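Local coordinates for protein LP04448p (Drosophila melanogaster, PDB 4QMH) that probably binds tubulin through its TOG domains and, as a member of the XMAP215 family, promotes microtubule polymerization, at residues 29-34 / 71-76; 36-41 / 78-83; 132-137 / 156-161; 185-190 / 197-202. All coordinates share one frame; numbering follows the deposited sequence.

The four contacts are spread along an all-helical TOG domain. Interactions 1 and 2 interleave along the chain, since both use helices 31-48 and 71-88; their centres are about 10 Å apart, and they join where Leu38 packs against Ile73 and Thr76. Interactions 3 and 4 follow in series. Interaction 3, with its centre about 25 Å from that of interaction 2, ties a loop to helix 149-162 close to the middle of the chain. Interaction 4 lies about 15 Å further on, centre to centre, where the end of helix 173-186 meets helix 192-209, and it is linked to interaction 3 by Trp156 and His186. Together they show an elongated solenoid held by contacts between neighbouring helices and the loops that join them.

Interaction 1. Residues 29-34 / 71-76; sequences KDWKTR and AKIAQT
Where two neighbouring helices of the TOG-domain solenoid begin, Trp31 of helix 31-48 meets Lys72 and Ile73 of helix 71-88. CG of Trp31 lies between the backbone N and the carbonyl carbon (chi1 79°), a rotation that brings the six-membered ring across to Lys72. There the extended lysine chain passes aslant, CD lying 3.8 Å from Trp31 CH2. Ile73 reaches in from the side: its CD1 is 3.5 Å from the carbonyl O of Trp31 and approaches the edge of the indole at CE3 (4.2 Å). The same methyl also rests 4.0 Å from Arg34 CB, one turn further along. On its own helix the indole is flanked by Lys32, whose CG lies over one face. Asp30 occupies the N-cap, its OD1 accepting a weak bond from Lys32 N. The buried Arg34 guanidinium is anchored outside the two segments, by a salt bridge from NE to Asp68 and a bond from NH1 to the carbonyl O of Asp28, and the CA of Trp31 lies over one of its faces. Were Trp31 replaced by an alanine, the aliphatic chain of Lys72 would probably be left without its aromatic neighbour and a gap would open beside Ile73 CD1. A tryptophan placed at the start of a helix, just after an inter-helix loop, is consistent with the loop edge by which related TOG domains engage tubulin.

Interaction 2. Residues 36-41 / 78-83; sequences EGLTKL and LAICEQ
Helices 31-48 and 71-88 run side by side in the same direction, and here their backbones come nearest at Leu38 and Ile80, with 7.9 Å from CA to CA. Ile80 carries the contact from its side, and its two branches go to different leucines one helical turn apart. CG1 stands beside the backbone N and continues extended (chi2 167°), which carries CD1 out to Leu38. That methyl lies 3.5 Å from Leu38 CB and 3.7 Å from Leu38 CD2, the two side chains meeting at a slant. The other branch, CG2, touches Leu41 CD2 at 3.8 Å. For Leu41 it is the end of the side chain that closes the distance: CG lies opposite the backbone N across the CA-CB bond (chi1 177°), and CD2 is thereby brought over to the isoleucine. The leucines are shared with other parts of the fold, Leu38 packing also on Ile73, Thr76 and Thr77, and Leu41 on Leu58 and Leu62 of helix 58-66. Ile80 in turn rests on Ile45, the next turn of helix 31-48. A polar tie lies close by, where Gln83 NE2 donates to the carbonyl O of Gln42. With all three touching residues buried and only methyl, methylene and methine groups meeting, the attraction between these segments is hydrophobic and dispersive, and its specificity comes from the fit of branched shapes, not from directed bonds.

Interaction 3. Residues 132-137 / 156-161; sequences KEFFES and WAWLAD. With SO4 (sulfate ion), chain B.
The six-membered ring of Trp158 is met by two phenylalanines in different ways. Phe134 brings CD2 up to the indole edge, near its plane, 3.8 Å from Trp158 CH2; the two planes are inclined at 68°, an oblique meeting. Phe135 lies almost parallel to the indole, with 12° between planes, yet the rings are slid so far that they barely overlap, and their centroids stand 6.0 Å apart. Its CZ touches Trp158 CH2 at 4.0 Å, while at the edge of the same phenylalanine, near its plane, Leu159 CD2 comes within 3.8 Å of CE1. Trp158 has CG anti to the backbone N (chi1 -179°), which points the indole from helix 149-162 toward the loop that carries both phenylalanines. Its rotation is further fixed by NE1, which is hydrogen-bonded to Asn123 OD1 on helix 112-129. Around this cluster Phe134 stacks on Phe100, and Phe135 packs among Leu163, Leu166, Ile176 and Met179, so that several helices converge on it. Near the surface the backbone N of Lys132 makes a weak bond of 3.1 Å to O4 of a sulfate ion, probably from the crystallisation liquor; Tyr131 N and Ser170 OG also hold this ion. Buried near the middle of the chain, the trio of Phe134, Phe135 and Trp158 forms an aromatic cluster in the core of an alpha-solenoid, fastening the loop that follows helix 112-129 to helix 149-162.

Interaction 4. Residues 185-190 / 197-202; sequences AHICDR and NANEAV
The backbones come close where helix 173-186 gives way to a type I beta turn from His186 to Asp189, the CA atoms of Ile187 and Ala198 lying only 5.4 Å apart. Such proximity is possible because Ala198 presents just a methyl: its CB lies 3.8 Å from the carbonyl C of His186 and 3.9 Å from His186 CB. The imidazole itself leads away and is hydrogen-bonded through ND1 to Trp156 NE1. Ile187 supplies the larger apolar surface. With chi2 at 169° its CD1 is carried straight out to Val202 CG2, 3.8 Å away, the side chains roughly at right angles. CG2 lies beside the amide of Asn199, 3.8 Å from OD1. That amide also offers ND2 to the carbonyl O of Ile187 in a long, weak bond (3.5 Å, N-H...O angle 141°), and a water that donates to the same carbonyl accepts weakly from ND2. The stronger partner of ND2 is Arg195 O, one turn earlier on helix 192-209. Trimming Ile187 to an alanine removes CD1 and CG2, which would probably leave Val202 CG2 without its partner and a gap beside Asn199 and Ala232 of helix 226-236. Here Ala198, Ile187 and Val202 pack the join between adjacent helices, and a short turn folding one helix back against the next is characteristic of helical solenoids such as TOG domains.

Interaction 1. Residues 29-34 / 71-76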
loop_
_atom_site.group_PDB
_atom_site.type_symbol
_atom_site.label_atom_id
_atom_site.label_comp_id
_atom_site.label_asym_id
_atom_site.label_seq_id
_atom_site.Cartn_x
_atom_site.Cartn_y
_atom_site.Cartn_z
ATOM N N LYS A 29 -23.527 8.623 -10.517
ATOM C CA LYS A 29 -23.208 9.965 -10.032
ATOM C C LYS A 29 -23.696 10.224 -8.594
ATOM O O LYS A 29 -23.154 11.089 -7.899
ATOM C CB LYS A 29 -23.777 11.023 -10.985
ATOM C CG LYS A 29 -25.251 10.825 -11.288
ATOM C CD LYS A 29 -25.731 11.773 -12.375
ATOM C CE LYS A 29 -27.120 11.391 -12.861
ATOM N NZ LYS A 29 -27.497 12.158 -14.082
ATOM N N ASP A 30 -24.699 9.469 -8.152
ATOM C CA ASP A 30 -25.274 9.639 -6.814
ATOM C C ASP A 30 -24.615 8.699 -5.817
ATOM O O ASP A 30 -24.659 7.491 -5.998
ATOM C CB ASP A 30 -26.779 9.374 -6.851
ATOM C CG ASP A 30 -27.420 9.367 -5.462
ATOM O OD1 ASP A 30 -26.921 10.044 -4.536
ATOM O OD2 ASP A 30 -28.448 8.677 -5.301
ATOM N N TRP A 31 -24.014 9.247 -4.764
ATOM C CA TRP A 31 -23.292 8.398 -3.815
ATOM C C TRP A 31 -24.182 7.322 -3.184
ATOM O O TRP A 31 -23.719 6.210 -2.929
ATOM C CB TRP A 31 -22.578 9.231 -2.740
ATOM C CG TRP A 31 -23.464 9.727 -1.658
ATOM C CD1 TRP A 31 -24.106 10.930 -1.608
ATOM C CD2 TRP A 31 -23.797 9.042 -0.444
ATOM N NE1 TRP A 31 -24.828 11.031 -0.442
ATOM C CE2 TRP A 31 -24.653 9.886 0.291
ATOM C CE3 TRP A 31 -23.450 7.797 0.092
ATOM C CZ2 TRP A 31 -25.172 9.523 1.532
ATOM C CZ3 TRP A 31 -23.968 7.437 1.322
ATOM C CH2 TRP A 31 -24.819 8.298 2.029
ATOM N N LYS A 32 -25.459 7.631 -2.951
ATOM C CA LYS A 32 -26.353 6.635 -2.363
ATOM C C LYS A 32 -26.517 5.446 -3.296
ATOM O O LYS A 32 -26.635 4.312 -2.843
ATOM C CB LYS A 32 -27.707 7.250 -1.997
ATOM C CG LYS A 32 -27.606 8.244 -0.867
ATOM C CD LYS A 32 -28.958 8.792 -0.468
ATOM C CE LYS A 32 -28.821 9.732 0.717
ATOM N NZ LYS A 32 -30.100 10.422 1.035
ATOM N N THR A 33 -26.498 5.703 -4.601
ATOM C CA THR A 33 -26.608 4.623 -5.577
ATOM C C THR A 33 -25.318 3.808 -5.658
ATOM O O THR A 33 -25.364 2.582 -5.731
ATOM C CB THR A 33 -26.988 5.161 -6.958
ATOM O OG1 THR A 33 -28.246 5.846 -6.851
ATOM C CG2 THR A 33 -27.116 4.024 -7.964
ATOM N N ARG A 34 -24.170 4.480 -5.647
ATOM C CA ARG A 34 -22.897 3.762 -5.539
ATOM C C ARG A 34 -22.893 2.851 -4.307
ATOM O O ARG A 34 -22.397 1.726 -4.344
ATOM C CB ARG A 34 -21.705 4.731 -5.470
ATOM C CG ARG A 34 -21.696 5.763 -6.587
ATOM C CD ARG A 34 -20.298 6.272 -6.889
ATOM N NE ARG A 34 -19.821 7.288 -5.951
ATOM C CZ ARG A 34 -20.279 8.540 -5.909
ATOM N NH1 ARG A 34 -21.268 8.920 -6.713
ATOM N NH2 ARG A 34 -19.770 9.403 -5.039
ATOM N N ALA A 71 -16.741 10.346 1.385
ATOM C CA ALA A 71 -15.963 9.642 2.408
ATOM C C ALA A 71 -16.583 8.312 2.828
ATOM O O ALA A 71 -15.869 7.336 3.063
ATOM C CB ALA A 71 -15.755 10.538 3.625
ATOM N N LYS A 72 -17.907 8.277 2.940
ATOM C CA LYS A 72 -18.603 7.046 3.311
ATOM C C LYS A 72 -18.327 5.926 2.311
ATOM O O LYS A 72 -18.063 4.788 2.695
ATOM C CB LYS A 72 -20.108 7.295 3.436
ATOM C CG LYS A 72 -20.470 8.330 4.500
ATOM C CD LYS A 72 -21.953 8.679 4.453
ATOM C CE LYS A 72 -22.318 9.750 5.475
ATOM N NZ LYS A 72 -23.714 10.224 5.266
ATOM N N ILE A 73 -18.390 6.255 1.025
ATOM C CA ILE A 73 -18.116 5.268 -0.016
ATOM C C ILE A 73 -16.668 4.781 0.062
ATOM O O ILE A 73 -16.398 3.584 -0.025
ATOM C CB ILE A 73 -18.371 5.841 -1.426
ATOM C CG1 ILE A 73 -19.848 6.192 -1.619
ATOM C CG2 ILE A 73 -17.912 4.858 -2.496
ATOM C CD1 ILE A 73 -20.781 4.977 -1.554
ATOM N N ALA A 74 -15.736 5.715 0.226
ATOM C CA ALA A 74 -14.325 5.362 0.316
ATOM C C ALA A 74 -14.049 4.430 1.496
ATOM O O ALA A 74 -13.269 3.480 1.380
ATOM C CB ALA A 74 -13.464 6.622 0.406
ATOM N N GLN A 75 -14.685 4.705 2.630
ATOM C CA GLN A 75 -14.525 3.876 3.813
ATOM C C GLN A 75 -15.155 2.499 3.632
ATOM O O GLN A 75 -14.558 1.481 3.981
ATOM C CB GLN A 75 -15.101 4.586 5.030
ATOM C CG GLN A 75 -14.318 5.844 5.365
ATOM C CD GLN A 75 -15.112 6.829 6.184
ATOM O OE1 GLN A 75 -16.166 6.492 6.726
ATOM N NE2 GLN A 75 -14.613 8.063 6.278
ATOM N N THR A 76 -16.356 2.472 3.064
ATOM C CA THR A 76 -17.042 1.215 2.805
ATOM C C THR A 76 -16.200 0.347 1.877
ATOM O O THR A 76 -16.101 -0.878 2.056
ATOM C CB THR A 76 -18.439 1.453 2.194
ATOM O OG1 THR A 76 -19.253 2.149 3.149
ATOM C CG2 THR A 76 -19.113 0.120 1.846
#

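Interaction 2. Residues 36-41 / 78-83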
loop_
_atom_site.group_PDB
_atom_site.type_symbol
_atom_site.label_atom_id
_atom_site.label_comp_id
_atom_site.label_asym_id
_atom_site.label_seq_id
_atom_site.Cartn_x
_atom_site.Cartn_y
_atom_site.Cartn_z
ATOM N N GLU A 36 -25.438 1.450 -2.840
ATOM C CA GLU A 36 -26.292 0.306 -3.127
ATOM C C GLU A 36 -25.535 -0.756 -3.913
ATOM O O GLU A 36 -25.724 -1.955 -3.691
ATOM C CB GLU A 36 -27.551 0.737 -3.876
ATOM C CG GLU A 36 -28.484 1.620 -3.057
ATOM C CD GLU A 36 -29.040 0.913 -1.835
ATOM O OE1 GLU A 36 -29.143 -0.332 -1.861
ATOM O OE2 GLU A 36 -29.383 1.607 -0.855
ATOM N N GLY A 37 -24.687 -0.318 -4.837
ATOM C CA GLY A 37 -23.854 -1.234 -5.593
ATOM C C GLY A 37 -22.902 -1.975 -4.684
ATOM O O GLY A 37 -22.747 -3.192 -4.785
ATOM N N LEU A 38 -22.242 -1.240 -3.797
ATOM C CA LEU A 38 -21.331 -1.878 -2.854
ATOM C C LEU A 38 -22.087 -2.828 -1.931
ATOM O O LEU A 38 -21.559 -3.867 -1.552
ATOM C CB LEU A 38 -20.568 -0.832 -2.045
ATOM C CG LEU A 38 -19.672 0.089 -2.873
ATOM C CD1 LEU A 38 -19.021 1.134 -1.965
ATOM C CD2 LEU A 38 -18.631 -0.712 -3.608
ATOM N N THR A 39 -23.328 -2.486 -1.590
ATOM C CA THR A 39 -24.129 -3.363 -0.733
ATOM C C THR A 39 -24.357 -4.705 -1.413
ATOM O O THR A 39 -24.235 -5.759 -0.781
ATOM C CB THR A 39 -25.470 -2.729 -0.348
ATOM O OG1 THR A 39 -25.226 -1.641 0.545
ATOM C CG2 THR A 39 -26.366 -3.744 0.361
ATOM N N LYS A 40 -24.671 -4.664 -2.702
ATOM C CA LYS A 40 -24.873 -5.893 -3.471
ATOM C C LYS A 40 -23.572 -6.687 -3.560
ATOM O O LYS A 40 -23.579 -7.911 -3.435
ATOM C CB LYS A 40 -25.380 -5.585 -4.879
ATOM C CG LYS A 40 -26.812 -5.025 -4.933
ATOM C CD LYS A 40 -27.223 -4.775 -6.380
ATOM C CE LYS A 40 -28.663 -4.319 -6.494
ATOM N NZ LYS A 40 -28.864 -2.941 -5.988
ATOM N N LEU A 41 -22.464 -5.973 -3.771
ATOM C CA LEU A 41 -21.147 -6.588 -3.881
ATOM C C LEU A 41 -20.762 -7.320 -2.601
ATOM O O LEU A 41 -20.248 -8.435 -2.639
ATOM C CB LEU A 41 -20.091 -5.522 -4.206
ATOM C CG LEU A 41 -18.676 -6.098 -4.274
ATOM C CD1 LEU A 41 -18.571 -7.169 -5.346
ATOM C CD2 LEU A 41 -17.681 -4.999 -4.522
ATOM N N LEU A 78 -12.930 0.303 1.545
ATOM C CA LEU A 78 -11.821 -0.310 2.273
ATOM C C LEU A 78 -12.282 -1.594 2.961
ATOM O O LEU A 78 -11.604 -2.618 2.884
ATOM C CB LEU A 78 -11.211 0.655 3.292
ATOM C CG LEU A 78 -10.399 1.811 2.704
ATOM C CD1 LEU A 78 -10.238 2.913 3.753
ATOM C CD2 LEU A 78 -9.033 1.338 2.174
ATOM N N ALA A 79 -13.441 -1.530 3.616
ATOM C CA ALA A 79 -14.019 -2.702 4.272
ATOM C C ALA A 79 -14.245 -3.821 3.267
ATOM O O ALA A 79 -13.950 -4.985 3.544
ATOM C CB ALA A 79 -15.333 -2.334 4.968
ATOM N N ILE A 80 -14.783 -3.480 2.100
ATOM C CA ILE A 80 -15.001 -4.497 1.068
ATOM C C ILE A 80 -13.704 -5.119 0.566
ATOM O O ILE A 80 -13.637 -6.328 0.326
ATOM C CB ILE A 80 -15.803 -3.933 -0.114
ATOM C CG1 ILE A 80 -17.262 -3.737 0.301
ATOM C CG2 ILE A 80 -15.722 -4.875 -1.308
ATOM C CD1 ILE A 80 -18.061 -2.906 -0.677
ATOM N N CYS A 81 -12.663 -4.307 0.419
ATOM C CA CYS A 81 -11.388 -4.840 -0.040
ATOM C C CYS A 81 -10.790 -5.792 0.989
ATOM O O CYS A 81 -10.158 -6.773 0.625
ATOM C CB CYS A 81 -10.403 -3.720 -0.382
ATOM S SG CYS A 81 -10.842 -2.840 -1.878
ATOM N N GLU A 82 -10.997 -5.513 2.270
ATOM C CA GLU A 82 -10.499 -6.418 3.299
ATOM C C GLU A 82 -11.258 -7.738 3.210
ATOM O O GLU A 82 -10.652 -8.811 3.267
ATOM C CB GLU A 82 -10.606 -5.811 4.700
ATOM C CG GLU A 82 -9.670 -6.479 5.700
ATOM C CD GLU A 82 -9.635 -5.779 7.043
ATOM O OE1 GLU A 82 -9.791 -4.540 7.081
ATOM O OE2 GLU A 82 -9.452 -6.474 8.064
ATOM N N GLN A 83 -12.573 -7.642 3.026
ATOM C CA GLN A 83 -13.428 -8.814 2.837
ATOM C C GLN A 83 -12.971 -9.610 1.607
ATOM O O GLN A 83 -12.921 -10.845 1.626
ATOM C CB GLN A 83 -14.883 -8.359 2.696
ATOM C CG GLN A 83 -15.889 -9.448 2.379
ATOM C CD GLN A 83 -17.270 -8.889 2.065
ATOM O OE1 GLN A 83 -17.449 -7.680 1.899
ATOM N NE2 GLN A 83 -18.255 -9.770 1.989
#

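Interaction 3. Residues 132-137 / 156-161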
loop_
_atom_site.group_PDB
_atom_site.type_symbol
_atom_site.label_atom_id
_atom_site.label_comp_id
_atom_site.label_asym_id
_atom_site.label_seq_id
_atom_site.Cartn_x
_atom_site.Cartn_y
_atom_site.Cartn_z
ATOM N N LYS A 132 5.566 -8.973 -1.678
ATOM C CA LYS A 132 6.414 -8.765 -2.843
ATOM C C LYS A 132 5.774 -7.828 -3.855
ATOM O O LYS A 132 6.446 -6.973 -4.428
ATOM C CB LYS A 132 6.726 -10.113 -3.498
ATOM C CG LYS A 132 7.625 -10.038 -4.715
ATOM C CD LYS A 132 8.113 -11.435 -5.091
ATOM C CE LYS A 132 8.843 -11.443 -6.428
ATOM N NZ LYS A 132 7.907 -11.275 -7.573
ATOM N N GLU A 133 4.470 -7.990 -4.079
ATOM C CA GLU A 133 3.780 -7.178 -5.076
ATOM C C GLU A 133 3.669 -5.706 -4.720
ATOM O O GLU A 133 3.368 -4.892 -5.602
ATOM C CB GLU A 133 2.388 -7.736 -5.393
ATOM C CG GLU A 133 2.411 -8.961 -6.285
ATOM C CD GLU A 133 2.896 -10.179 -5.541
ATOM O OE1 GLU A 133 2.816 -10.185 -4.292
ATOM O OE2 GLU A 133 3.348 -11.133 -6.195
ATOM N N PHE A 134 3.906 -5.346 -3.456
ATOM C CA PHE A 134 3.856 -3.930 -3.049
ATOM C C PHE A 134 5.088 -3.167 -3.525
ATOM O O PHE A 134 5.072 -1.936 -3.637
ATOM C CB PHE A 134 3.790 -3.786 -1.524
ATOM C CG PHE A 134 2.521 -4.308 -0.903
ATOM C CD1 PHE A 134 1.313 -4.227 -1.569
ATOM C CD2 PHE A 134 2.547 -4.866 0.364
ATOM C CE1 PHE A 134 0.152 -4.709 -0.979
ATOM C CE2 PHE A 134 1.388 -5.347 0.965
ATOM C CZ PHE A 134 0.195 -5.271 0.290
ATOM N N PHE A 135 6.175 -3.897 -3.753
ATOM C CA PHE A 135 7.476 -3.296 -4.049
ATOM C C PHE A 135 7.788 -3.366 -5.539
ATOM O O PHE A 135 8.807 -3.911 -5.963
ATOM C CB PHE A 135 8.557 -3.956 -3.183
ATOM C CG PHE A 135 8.359 -3.705 -1.720
ATOM C CD1 PHE A 135 8.784 -2.514 -1.151
ATOM C CD2 PHE A 135 7.706 -4.628 -0.920
ATOM C CE1 PHE A 135 8.586 -2.261 0.211
ATOM C CE2 PHE A 135 7.488 -4.375 0.431
ATOM C CZ PHE A 135 7.936 -3.184 0.998
ATOM N N GLU A 136 6.879 -2.784 -6.314
ATOM C CA GLU A 136 6.939 -2.776 -7.762
ATOM C C GLU A 136 6.362 -1.473 -8.286
ATOM O O GLU A 136 5.477 -0.875 -7.665
ATOM C CB GLU A 136 6.136 -3.944 -8.343
ATOM C CG GLU A 136 6.653 -5.313 -7.912
ATOM C CD GLU A 136 6.315 -6.413 -8.912
ATOM O OE1 GLU A 136 5.772 -6.092 -9.982
ATOM O OE2 GLU A 136 6.599 -7.594 -8.628
ATOM N N SER A 137 6.882 -1.043 -9.430
ATOM C CA SER A 137 6.305 0.042 -10.213
ATOM C C SER A 137 6.273 1.390 -9.514
ATOM O O SER A 137 5.524 2.277 -9.913
ATOM C CB SER A 137 4.906 -0.351 -10.688
ATOM O OG SER A 137 4.974 -1.532 -11.468
ATOM N N TRP A 156 6.275 5.825 6.121
ATOM C CA TRP A 156 7.589 5.549 6.685
ATOM C C TRP A 156 7.520 4.605 7.897
ATOM O O TRP A 156 8.411 3.784 8.096
ATOM C CB TRP A 156 8.338 6.839 7.045
ATOM C CG TRP A 156 8.898 7.560 5.848
ATOM C CD1 TRP A 156 8.621 8.843 5.462
ATOM C CD2 TRP A 156 9.826 7.044 4.877
ATOM N NE1 TRP A 156 9.321 9.156 4.326
ATOM C CE2 TRP A 156 10.061 8.070 3.939
ATOM C CE3 TRP A 156 10.476 5.815 4.711
ATOM C CZ2 TRP A 156 10.922 7.910 2.846
ATOM C CZ3 TRP A 156 11.326 5.655 3.627
ATOM C CH2 TRP A 156 11.543 6.699 2.707
ATOM N N ALA A 157 6.471 4.713 8.708
ATOM C CA ALA A 157 6.341 3.819 9.858
ATOM C C ALA A 157 6.169 2.398 9.359
ATOM O O ALA A 157 6.733 1.459 9.911
ATOM C CB ALA A 157 5.146 4.212 10.708
ATOM N N TRP A 158 5.367 2.249 8.309
ATOM C CA TRP A 158 5.077 0.930 7.767
ATOM C C TRP A 158 6.328 0.331 7.150
ATOM O O TRP A 158 6.634 -0.834 7.374
ATOM C CB TRP A 158 3.945 1.017 6.746
ATOM C CG TRP A 158 3.552 -0.304 6.126
ATOM C CD1 TRP A 158 2.725 -1.247 6.658
ATOM C CD2 TRP A 158 3.939 -0.786 4.834
ATOM N NE1 TRP A 158 2.580 -2.310 5.777
ATOM C CE2 TRP A 158 3.324 -2.050 4.655
ATOM C CE3 TRP A 158 4.759 -0.281 3.817
ATOM C CZ2 TRP A 158 3.499 -2.806 3.498
ATOM C CZ3 TRP A 158 4.937 -1.038 2.671
ATOM C CH2 TRP A 158 4.307 -2.288 2.522
ATOM N N LEU A 159 7.067 1.127 6.388
ATOM C CA LEU A 159 8.309 0.631 5.808
ATOM C C LEU A 159 9.307 0.260 6.898
ATOM O O LEU A 159 9.985 -0.757 6.798
ATOM C CB LEU A 159 8.921 1.664 4.853
ATOM C CG LEU A 159 8.137 1.910 3.556
ATOM C CD1 LEU A 159 8.607 3.192 2.864
ATOM C CD2 LEU A 159 8.266 0.722 2.619
ATOM N N ALA A 160 9.389 1.081 7.944
ATOM C CA ALA A 160 10.339 0.827 9.026
ATOM C C ALA A 160 9.985 -0.462 9.749
ATOM O O ALA A 160 10.858 -1.211 10.193
ATOM C CB ALA A 160 10.363 2.010 10.014
ATOM N N ASP A 161 8.689 -0.726 9.840
ATOM C CA ASP A 161 8.165 -1.894 10.528
ATOM C C ASP A 161 8.350 -3.164 9.695
ATOM O O ASP A 161 8.716 -4.204 10.230
ATOM C CB ASP A 161 6.684 -1.671 10.859
ATOM C CG ASP A 161 6.072 -2.828 11.631
ATOM O OD1 ASP A 161 6.721 -3.327 12.573
ATOM O OD2 ASP A 161 4.937 -3.235 11.295
HETATM S S SO4 B . 6.305 -12.325 1.024
HETATM O O1 SO4 B . 5.636 -13.621 0.879
HETATM O O2 SO4 B . 5.587 -11.505 1.991
HETATM O O3 SO4 B . 7.670 -12.531 1.518
HETATM O O4 SO4 B . 6.346 -11.664 -0.282
#

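Interaction 4. Residues 185-190 / 197-202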
loop_
_atom_site.group_PDB
_atom_site.type_symbol
_atom_site.label_atom_id
_atom_site.label_comp_id
_atom_site.label_asym_id
_atom_site.label_seq_id
_atom_site.Cartn_x
_atom_site.Cartn_y
_atom_site.Cartn_z
ATOM N N ALA A 185 15.310 13.253 1.718
ATOM C CA ALA A 185 14.606 14.504 1.985
ATOM C C ALA A 185 13.868 14.450 3.319
ATOM O O ALA A 185 13.912 15.402 4.101
ATOM C CB ALA A 185 13.640 14.809 0.874
ATOM N N HIS A 186 13.187 13.337 3.575
ATOM C CA HIS A 186 12.283 13.255 4.723
ATOM C C HIS A 186 12.984 13.070 6.066
ATOM O O HIS A 186 12.411 13.386 7.104
ATOM C CB HIS A 186 11.198 12.193 4.488
ATOM C CG HIS A 186 10.343 12.474 3.295
ATOM N ND1 HIS A 186 9.478 11.544 2.753
ATOM C CD2 HIS A 186 10.229 13.582 2.526
ATOM C CE1 HIS A 186 8.874 12.068 1.705
ATOM N NE2 HIS A 186 9.317 13.305 1.542
ATOM N N ILE A 187 14.216 12.566 6.041
ATOM C CA ILE A 187 15.064 12.560 7.220
ATOM C C ILE A 187 15.182 13.973 7.764
ATOM O O ILE A 187 15.393 14.169 8.956
ATOM C CB ILE A 187 16.470 12.041 6.870
ATOM C CG1 ILE A 187 16.474 10.517 6.860
ATOM C CG2 ILE A 187 17.506 12.567 7.852
ATOM C CD1 ILE A 187 17.742 9.955 6.283
ATOM N N CYS A 188 15.020 14.952 6.877
ATOM C CA CYS A 188 15.137 16.363 7.233
ATOM C C CYS A 188 13.818 17.119 7.105
ATOM O O CYS A 188 13.809 18.352 7.082
ATOM C CB CYS A 188 16.173 17.046 6.346
ATOM S SG CYS A 188 17.833 16.388 6.548
ATOM N N ASP A 189 12.712 16.385 7.013
ATOM C CA ASP A 189 11.404 16.995 6.790
ATOM C C ASP A 189 11.103 18.042 7.854
ATOM O O ASP A 189 11.612 17.972 8.964
ATOM C CB ASP A 189 10.315 15.921 6.784
ATOM C CG ASP A 189 9.038 16.386 6.121
ATOM O OD1 ASP A 189 8.132 16.872 6.831
ATOM O OD2 ASP A 189 8.932 16.261 4.886
ATOM N N ARG A 190 10.277 19.015 7.493
ATOM C CA ARG A 190 9.886 20.069 8.428
ATOM C C ARG A 190 8.973 19.511 9.515
ATOM O O ARG A 190 8.861 20.077 10.610
ATOM C CB ARG A 190 9.178 21.198 7.673
ATOM C CG ARG A 190 7.980 20.723 6.859
ATOM C CD ARG A 190 7.537 21.759 5.834
ATOM N NE ARG A 190 6.419 21.276 5.027
ATOM C CZ ARG A 190 6.540 20.416 4.018
ATOM N NH1 ARG A 190 7.732 19.935 3.689
ATOM N NH2 ARG A 190 5.468 20.033 3.338
ATOM N N ASN A 197 9.880 9.101 11.764
ATOM C CA ASN A 197 9.580 7.843 11.111
ATOM C C ASN A 197 10.535 7.548 9.941
ATOM O O ASN A 197 10.919 6.401 9.723
ATOM C CB ASN A 197 8.111 7.803 10.682
ATOM C CG ASN A 197 7.169 7.735 11.874
ATOM O OD1 ASN A 197 7.617 7.693 13.022
ATOM N ND2 ASN A 197 5.867 7.715 11.614
ATOM N N ALA A 198 10.927 8.574 9.196
ATOM C CA ALA A 198 11.882 8.344 8.104
ATOM C C ALA A 198 13.246 7.890 8.648
ATOM O O ALA A 198 13.884 6.967 8.109
ATOM C CB ALA A 198 12.004 9.579 7.221
ATOM N N ASN A 199 13.692 8.503 9.737
ATOM C CA ASN A 199 14.927 8.051 10.363
ATOM C C ASN A 199 14.845 6.597 10.808
ATOM O O ASN A 199 15.811 5.839 10.661
ATOM C CB ASN A 199 15.326 8.966 11.523
ATOM C CG ASN A 199 16.059 10.205 11.054
ATOM O OD1 ASN A 199 17.255 10.161 10.765
ATOM N ND2 ASN A 199 15.339 11.321 10.954
ATOM N N GLU A 200 13.692 6.204 11.335
ATOM C CA GLU A 200 13.495 4.828 11.780
ATOM C C GLU A 200 13.516 3.844 10.618
ATOM O O GLU A 200 13.775 2.666 10.811
ATOM C CB GLU A 200 12.194 4.698 12.572
ATOM C CG GLU A 200 12.236 5.461 13.884
ATOM C CD GLU A 200 11.015 5.228 14.738
ATOM O OE1 GLU A 200 10.169 4.388 14.357
ATOM O OE2 GLU A 200 10.913 5.880 15.799
ATOM N N ALA A 201 13.252 4.340 9.413
ATOM C CA ALA A 201 13.190 3.498 8.222
ATOM C C ALA A 201 14.568 3.321 7.582
ATOM O O ALA A 201 14.742 2.498 6.691
ATOM C CB ALA A 201 12.211 4.095 7.212
ATOM N N VAL A 202 15.552 4.099 8.026
ATOM C CA VAL A 202 16.884 4.011 7.427
ATOM C C VAL A 202 17.438 2.589 7.494
ATOM O O VAL A 202 17.925 2.056 6.487
ATOM C CB VAL A 202 17.873 4.988 8.088
ATOM C CG1 VAL A 202 19.299 4.733 7.583
ATOM C CG2 VAL A 202 17.471 6.432 7.784
HETATM O O HOH W 1 16.665 14.449 11.295
#